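Local coordinates for protein GphF Dehydratase 1 (Archangium violaceum, PDB 6MBH) that probably dehydrates intermediates of gephyronic acid biosynthesis as a polyketide synthase dehydratase domain, and is a variant that has lost the olefin isomerase activity, at residues A[131-136]-A[231-236]; A[142-147]-A[171-176]; A[183-188]-A[199-204]. All coordinates share one frame; numbering follows the deposited sequence.

Contact 1: residues A[131-136]-A[231-236]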
# COMPACT_ATOMS: atom_id res chain seq x y z
N ARG A 131 1.61 13.07 -14.74
CA ARG A 131 0.91 14.02 -15.60
C ARG A 131 0.65 15.30 -14.82
O ARG A 131 0.51 15.26 -13.62
CB ARG A 131 -0.41 13.44 -16.13
CG ARG A 131 -0.62 13.62 -17.65
CD ARG A 131 0.23 12.63 -18.48
NE ARG A 131 -0.16 11.23 -18.29
CZ ARG A 131 0.57 10.17 -18.67
NH1 ARG A 131 1.76 10.34 -19.25
NH2 ARG A 131 0.12 8.94 -18.46
N GLN A 132 0.64 16.43 -15.50
CA GLN A 132 0.23 17.68 -14.87
C GLN A 132 -1.28 17.73 -14.97
O GLN A 132 -1.83 17.90 -16.06
CB GLN A 132 0.88 18.87 -15.57
CG GLN A 132 0.86 18.74 -17.13
CD GLN A 132 1.61 19.86 -17.90
OE1 GLN A 132 1.00 20.86 -18.39
NE2 GLN A 132 2.92 19.67 -18.05
N LEU A 133 -1.95 17.57 -13.85
CA LEU A 133 -3.40 17.53 -13.85
C LEU A 133 -3.91 18.90 -13.44
O LEU A 133 -3.14 19.78 -13.04
CB LEU A 133 -3.93 16.40 -12.93
CG LEU A 133 -3.58 14.93 -13.35
CD1 LEU A 133 -4.32 13.86 -12.55
CD2 LEU A 133 -3.71 14.67 -14.84
N SER A 134 -5.21 19.11 -13.62
CA SER A 134 -5.82 20.38 -13.26
C SER A 134 -5.69 20.62 -11.76
O SER A 134 -5.61 19.67 -10.97
CB SER A 134 -7.28 20.40 -13.72
OG SER A 134 -7.36 20.89 -15.06
N PRO A 135 -5.65 21.90 -11.33
CA PRO A 135 -5.41 22.19 -9.90
C PRO A 135 -6.50 21.62 -9.01
O PRO A 135 -7.68 21.58 -9.39
CB PRO A 135 -5.42 23.73 -9.84
CG PRO A 135 -6.08 24.18 -11.17
CD PRO A 135 -5.73 23.12 -12.16
N ASP A 136 -6.12 21.20 -7.80
CA ASP A 136 -7.04 20.62 -6.82
C ASP A 136 -7.51 21.67 -5.82
O ASP A 136 -6.68 22.29 -5.14
CB ASP A 136 -6.36 19.44 -6.14
CG ASP A 136 -5.77 18.47 -7.15
OD1 ASP A 136 -4.54 18.39 -7.28
OD2 ASP A 136 -6.57 17.82 -7.86
N ARG A 231 -5.74 1.72 -10.75
CA ARG A 231 -5.01 2.98 -10.89
C ARG A 231 -4.79 3.58 -9.51
O ARG A 231 -5.70 3.57 -8.68
CB ARG A 231 -5.79 3.97 -11.78
CG ARG A 231 -5.16 5.30 -11.96
CD ARG A 231 -6.09 6.16 -12.91
NE ARG A 231 -5.31 7.14 -13.63
CZ ARG A 231 -4.68 6.89 -14.78
NH1 ARG A 231 -4.72 5.66 -15.31
NH2 ARG A 231 -3.99 7.85 -15.40
N ILE A 232 -3.61 4.15 -9.28
CA ILE A 232 -3.35 5.01 -8.12
C ILE A 232 -2.84 6.32 -8.67
O ILE A 232 -1.95 6.33 -9.52
CB ILE A 232 -2.30 4.40 -7.17
CG1 ILE A 232 -2.79 3.12 -6.57
CG2 ILE A 232 -2.02 5.34 -6.03
CD1 ILE A 232 -1.57 2.28 -6.02
N GLU A 233 -3.43 7.44 -8.24
CA GLU A 233 -2.92 8.77 -8.63
C GLU A 233 -2.54 9.47 -7.33
O GLU A 233 -3.36 9.53 -6.41
CB GLU A 233 -3.95 9.62 -9.39
CG GLU A 233 -4.36 9.12 -10.76
CD GLU A 233 -5.39 10.01 -11.46
OE1 GLU A 233 -5.82 11.01 -10.85
OE2 GLU A 233 -5.76 9.70 -12.62
N LEU A 234 -1.30 9.98 -7.22
CA LEU A 234 -0.86 10.72 -6.04
C LEU A 234 -0.57 12.17 -6.38
O LEU A 234 0.30 12.45 -7.20
CB LEU A 234 0.40 10.10 -5.46
CG LEU A 234 0.87 10.70 -4.13
CD1 LEU A 234 -0.11 10.35 -2.98
CD2 LEU A 234 2.25 10.16 -3.74
N ARG A 235 -1.30 13.09 -5.74
CA ARG A 235 -1.22 14.54 -6.04
C ARG A 235 -0.36 15.32 -5.05
O ARG A 235 -0.07 16.45 -5.35
CB ARG A 235 -2.61 15.16 -6.04
CG ARG A 235 -3.54 14.55 -7.06
CD ARG A 235 -4.88 15.20 -7.15
NE ARG A 235 -5.66 14.44 -8.09
CZ ARG A 235 -6.23 14.91 -9.18
NH1 ARG A 235 -6.32 16.21 -9.38
NH2 ARG A 235 -6.72 14.08 -10.07
N ALA A 236 -0.07 14.76 -3.89
CA ALA A 236 0.75 15.44 -2.88
C ALA A 236 1.63 14.39 -2.21
O ALA A 236 1.14 13.30 -2.04
CB ALA A 236 -0.14 16.11 -1.88
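Asp136 and Arg235 make the charged link between the loop 131-136 and the residue that follows strand 224-234. The carboxylate lies at the edge of the guanidinium, near its plane on the NH1 side, with its own plane turned by 72° against it. OD2 of Asp136 and NH1 of Arg235 form a salt bridge, but the two atoms are modelled implausibly close, so its exact length is doubtful. The carboxylate also lies alongside the last methylene of the arginine, CD, though its exact place there is equally uncertain.

The charges continue along 231-236. Arg235 NH2 gives a long, bent hydrogen bond to Glu233 OE1 (3.3 Å, 144° at the hydrogen). Glu233 OE2 uses its anti lone pair to accept from Arg231 NE at 2.8 Å, with the oxygen in that guanidinium's plane. Glu233 therefore serves two arginines with separate oxygens, and Asp136 completes a four-residue salt-bridge network. Arg235 points CG away from its carbonyl carbon (chi1 -60°) and extends from CG to NE, which carries its guanidinium out to both acids.

Leu133 adds van der Waals contact to these charged groups. Its CD1 sits 3.5 Å from Arg235 NH2 and 3.6 Å from Glu233 OE1, and its side chain crosses both partners at about a right angle. The methyl thus lies beside the long Glu233-Arg235 bond, approaching the guanidinium obliquely.

The contact lies at the protein surface. Strand 224-234 runs between strands 73-81 and 273-284: Thr73 touches Leu133, Glu233 and Arg235, while Glu77 pairs with Arg231. On the far face of the strand, Ile232 and Leu234 pack against helix 52-65.

Contact 2: residues A[142-147]-A[171-176]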
# COMPACT_ATOMS: atom_id res chain seq x y z
N PRO A 142 -16.41 14.66 0.77
CA PRO A 142 -17.88 14.64 0.83
C PRO A 142 -18.35 14.48 2.27
O PRO A 142 -17.64 13.93 3.12
CB PRO A 142 -18.26 13.41 -0.01
CG PRO A 142 -17.00 12.97 -0.74
CD PRO A 142 -15.84 13.47 0.10
N ARG A 143 -19.57 14.96 2.53
CA ARG A 143 -20.18 14.77 3.83
C ARG A 143 -20.77 13.38 3.88
O ARG A 143 -21.37 12.93 2.89
CB ARG A 143 -21.30 15.79 4.09
CG ARG A 143 -21.90 15.61 5.50
CD ARG A 143 -23.12 16.48 5.77
NE ARG A 143 -22.76 17.83 6.15
CZ ARG A 143 -22.83 18.31 7.39
NH1 ARG A 143 -22.47 19.58 7.60
NH2 ARG A 143 -23.27 17.55 8.41
N LEU A 144 -20.68 12.74 5.05
CA LEU A 144 -21.32 11.45 5.26
C LEU A 144 -21.67 11.34 6.75
O LEU A 144 -20.80 11.05 7.59
CB LEU A 144 -20.39 10.32 4.82
CG LEU A 144 -21.00 8.92 4.75
CD1 LEU A 144 -19.96 7.97 4.17
CD2 LEU A 144 -21.29 8.34 6.11
N ASP A 145 -22.94 11.51 7.05
CA ASP A 145 -23.44 11.27 8.40
C ASP A 145 -24.01 9.86 8.47
O ASP A 145 -24.94 9.52 7.73
CB ASP A 145 -24.46 12.33 8.79
CG ASP A 145 -23.79 13.70 8.98
OD1 ASP A 145 -22.81 13.81 9.77
OD2 ASP A 145 -24.18 14.64 8.28
N GLY A 146 -23.44 9.02 9.32
CA GLY A 146 -23.81 7.62 9.38
C GLY A 146 -23.56 7.07 10.75
O GLY A 146 -23.86 7.72 11.76
N GLU A 147 -23.10 5.84 10.80
CA GLU A 147 -22.90 5.16 12.06
C GLU A 147 -21.41 5.02 12.25
O GLU A 147 -20.71 4.64 11.31
CB GLU A 147 -23.58 3.78 12.07
CG GLU A 147 -25.00 3.76 11.50
CD GLU A 147 -25.06 3.37 10.02
OE1 GLU A 147 -24.58 2.25 9.69
OE2 GLU A 147 -25.58 4.17 9.20
N HIS A 171 -11.10 7.38 13.43
CA HIS A 171 -12.55 7.40 13.43
C HIS A 171 -12.96 6.87 12.07
O HIS A 171 -12.24 7.09 11.07
CB HIS A 171 -13.09 8.82 13.64
CG HIS A 171 -14.58 8.88 13.81
ND1 HIS A 171 -15.44 9.18 12.77
CD2 HIS A 171 -15.36 8.70 14.90
CE1 HIS A 171 -16.68 9.17 13.21
NE2 HIS A 171 -16.67 8.89 14.50
N LEU A 172 -14.08 6.17 12.04
CA LEU A 172 -14.59 5.64 10.78
C LEU A 172 -16.10 5.65 10.86
O LEU A 172 -16.67 5.12 11.80
CB LEU A 172 -14.04 4.22 10.55
CG LEU A 172 -14.52 3.51 9.27
CD1 LEU A 172 -14.09 4.34 8.01
CD2 LEU A 172 -13.89 2.12 9.14
N GLU A 173 -16.73 6.34 9.91
CA GLU A 173 -18.19 6.49 9.88
C GLU A 173 -18.73 5.86 8.60
O GLU A 173 -18.24 6.18 7.55
CB GLU A 173 -18.52 7.98 9.95
CG GLU A 173 -19.99 8.23 10.13
CD GLU A 173 -20.32 9.18 11.26
OE1 GLU A 173 -19.62 9.17 12.26
OE2 GLU A 173 -21.28 9.91 11.12
N ARG A 174 -19.74 4.99 8.71
CA ARG A 174 -20.23 4.30 7.50
C ARG A 174 -21.71 4.56 7.24
O ARG A 174 -22.44 4.80 8.16
CB ARG A 174 -19.96 2.79 7.54
CG ARG A 174 -21.09 1.92 8.06
CD ARG A 174 -20.77 0.43 8.11
NE ARG A 174 -21.04 -0.23 6.84
CZ ARG A 174 -20.69 -1.47 6.49
NH1 ARG A 174 -20.05 -2.27 7.33
NH2 ARG A 174 -20.97 -1.89 5.28
N ARG A 175 -22.06 4.55 5.97
CA ARG A 175 -23.47 4.63 5.54
C ARG A 175 -23.58 3.63 4.41
O ARG A 175 -23.12 3.92 3.35
CB ARG A 175 -23.84 6.04 5.11
CG ARG A 175 -25.28 6.17 4.65
CD ARG A 175 -25.43 7.62 4.31
NE ARG A 175 -26.76 7.98 3.93
CZ ARG A 175 -27.02 9.02 3.16
NH1 ARG A 175 -26.04 9.86 2.86
NH2 ARG A 175 -28.22 9.20 2.66
N GLY A 176 -24.10 2.44 4.70
CA GLY A 176 -24.16 1.40 3.68
C GLY A 176 -22.76 0.92 3.33
O GLY A 176 -22.02 0.60 4.22
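Backbone bonds tie Glu147 to Arg174 as an antiparallel hydrogen-bonded pair: Glu147 N donates to Arg174 O at 2.9 Å, and Arg174 N to Glu147 O at 2.8 Å. A third bond comes from a side chain. Glu173 OE2 accepts from Gly146 N at 2.9 Å, almost straight (176°), met on the anti side and somewhat out of the carboxylate plane. Glu173 holds CG opposite its own nitrogen (chi1 -171°) and bends at chi2, which turns the carboxylate back to the loop. With an alanine in place of Glu173, the Gly146 N-H would probably lose this acceptor, leaving the chain just before Glu147 freer to move.

Close backbone packing also accounts for Gly146, since a beta carbon there would collide with Arg174 O, to which its CA makes a CA-H...O contact.

Among apolar contacts, Leu144 CD2 reaches Arg175 CB at 3.6 Å, where the leucine lies against the root of the arginine. Arg174 turns the other way, gripping Gly176 O with NE and NH2.

The pairing adds short strand 147-148 outside strand 169-175. Strand 178-184 flanks 169-175 on its other side and also touches Leu144, while Leu172 packs on helix 200-214.

Contact 3: residues A[183-188]-A[199-204]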
# COMPACT_ATOMS: atom_id res chain seq x y z
N VAL A 183 -7.40 9.09 9.30
CA VAL A 183 -6.19 8.30 9.49
C VAL A 183 -5.07 9.26 9.87
O VAL A 183 -4.92 10.31 9.23
CB VAL A 183 -5.88 7.55 8.19
CG1 VAL A 183 -4.44 7.06 8.23
CG2 VAL A 183 -6.89 6.36 8.05
N CYS A 184 -4.34 8.98 10.95
CA CYS A 184 -3.24 9.84 11.37
C CYS A 184 -2.04 8.98 11.79
O CYS A 184 -2.21 8.07 12.61
CB CYS A 184 -3.67 10.70 12.55
SG CYS A 184 -2.54 12.06 12.98
N LEU A 185 -0.84 9.27 11.25
CA LEU A 185 0.37 8.63 11.78
C LEU A 185 0.90 9.37 13.01
O LEU A 185 0.84 10.58 13.12
CB LEU A 185 1.46 8.60 10.72
CG LEU A 185 1.04 7.97 9.39
CD1 LEU A 185 2.23 8.20 8.45
CD2 LEU A 185 0.76 6.46 9.56
N GLN A 186 1.54 8.61 13.88
CA GLN A 186 2.30 9.21 14.96
C GLN A 186 3.62 8.46 15.05
O GLN A 186 3.91 7.60 14.22
CB GLN A 186 1.52 9.20 16.30
CG GLN A 186 0.44 10.33 16.49
CD GLN A 186 0.13 10.54 17.97
OE1 GLN A 186 0.40 9.66 18.78
NE2 GLN A 186 -0.39 11.71 18.34
N GLY A 187 4.43 8.82 16.04
CA GLY A 187 5.68 8.13 16.32
C GLY A 187 6.65 8.16 15.15
O GLY A 187 6.80 9.15 14.42
N GLU A 188 7.36 7.04 15.00
CA GLU A 188 8.40 6.96 14.00
C GLU A 188 7.83 7.11 12.60
O GLU A 188 8.44 7.74 11.74
CB GLU A 188 9.13 5.64 14.16
CG GLU A 188 10.23 5.42 13.21
CD GLU A 188 11.06 4.19 13.58
OE1 GLU A 188 12.01 3.85 12.84
OE2 GLU A 188 10.75 3.56 14.63
N HIS A 199 3.35 7.24 2.66
CA HIS A 199 3.85 6.24 3.62
C HIS A 199 2.98 4.97 3.60
O HIS A 199 1.75 5.05 3.77
CB HIS A 199 3.88 6.83 5.06
CG HIS A 199 4.71 6.01 6.02
ND1 HIS A 199 4.49 4.66 6.26
CD2 HIS A 199 5.80 6.35 6.76
CE1 HIS A 199 5.43 4.21 7.09
NE2 HIS A 199 6.23 5.22 7.40
N PRO A 200 3.58 3.80 3.43
CA PRO A 200 2.81 2.54 3.43
C PRO A 200 1.94 2.36 4.63
O PRO A 200 0.88 1.79 4.48
CB PRO A 200 3.91 1.47 3.39
CG PRO A 200 5.06 2.13 2.67
CD PRO A 200 4.99 3.62 3.08
N ALA A 201 2.34 2.85 5.83
CA ALA A 201 1.48 2.71 7.01
C ALA A 201 0.22 3.56 6.85
O ALA A 201 -0.84 3.19 7.38
CB ALA A 201 2.20 3.14 8.26
N LEU A 202 0.30 4.70 6.14
CA LEU A 202 -0.89 5.51 5.97
C LEU A 202 -1.83 4.90 4.92
O LEU A 202 -3.05 4.83 5.15
CB LEU A 202 -0.48 6.95 5.59
CG LEU A 202 -1.66 7.93 5.56
CD1 LEU A 202 -1.17 9.27 5.99
CD2 LEU A 202 -2.08 8.03 4.12
N LEU A 203 -1.27 4.39 3.80
CA LEU A 203 -2.11 3.76 2.79
C LEU A 203 -2.71 2.47 3.33
O LEU A 203 -3.90 2.18 3.11
CB LEU A 203 -1.31 3.51 1.49
CG LEU A 203 -2.22 2.98 0.34
CD1 LEU A 203 -3.46 3.90 0.02
CD2 LEU A 203 -1.41 2.70 -0.91
N ASP A 204 -1.92 1.71 4.11
CA ASP A 204 -2.47 0.50 4.72
C ASP A 204 -3.63 0.86 5.63
O ASP A 204 -4.60 0.12 5.72
CB ASP A 204 -1.39 -0.22 5.56
CG ASP A 204 -1.99 -1.34 6.42
OD1 ASP A 204 -2.29 -2.41 5.82
OD2 ASP A 204 -2.15 -1.12 7.66
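Leu185 is the centre of this buried contact, spreading its two methyl groups over the first turn of helix 200-214. CD2 meets Ala201 CB at 3.8 Å, while CD1 touches His199 CB at 4.0 Å and approaches the imidazole obliquely. Both methyls lie near Leu202 CB, 4.1 Å from CD1. A chi1 of -53° sets CG of Leu185 opposite the carbonyl carbon and aims the fork at the helix. Two residues earlier, within strand 178-184, Val183 CG1 packs on Leu202 CG at 4.0 Å, their side chains crossing at a slant.

What fixes the partners is the helix start. His199 occupies the N-cap position, and its ND1 accepts from Ala201 N at 2.8 Å, the donor lying in the ring plane. Its NE2 is bonded to Glu192, so both ring nitrogens are engaged and the ring's rotation is held. Val242 of the adjoining strand backs Val183 and Leu202, and Leu203 faces helix 52-65.

His199 to Asp204 spell the HPALLD sequence of polyketide synthase dehydratases, and Asp204, bonded to Gln208 and Tyr162, opens their DxxxQ signature, consistent with the active-site acid. The segment starts one of the long helices of the double hotdog fold, against the concave sheet Val183 lines.

Overall arrangement
Contact 3 belongs to the core, about 11 Å from the chain centre, whereas contacts 1 and 2 lie on the surface at about 17 and 23 Å. Their chemistry follows: aliphatic packing inside, an ionic network in contact 1, and main-chain pairing with a carboxylate acceptor in contact 2. The loop between strands 121-131 and 147-148 supplies one side of both surface contacts, its beginning in contact 1 and its end in contact 2. Contacts 2 and 3 use neighbouring strands, 169-175 and 178-184, while helix 200-214 of contact 3 leads along the chain to strand 224-234 of contact 1. No two contacts touch; contacts 1 and 3 come nearest, about 5 Å between closest atoms.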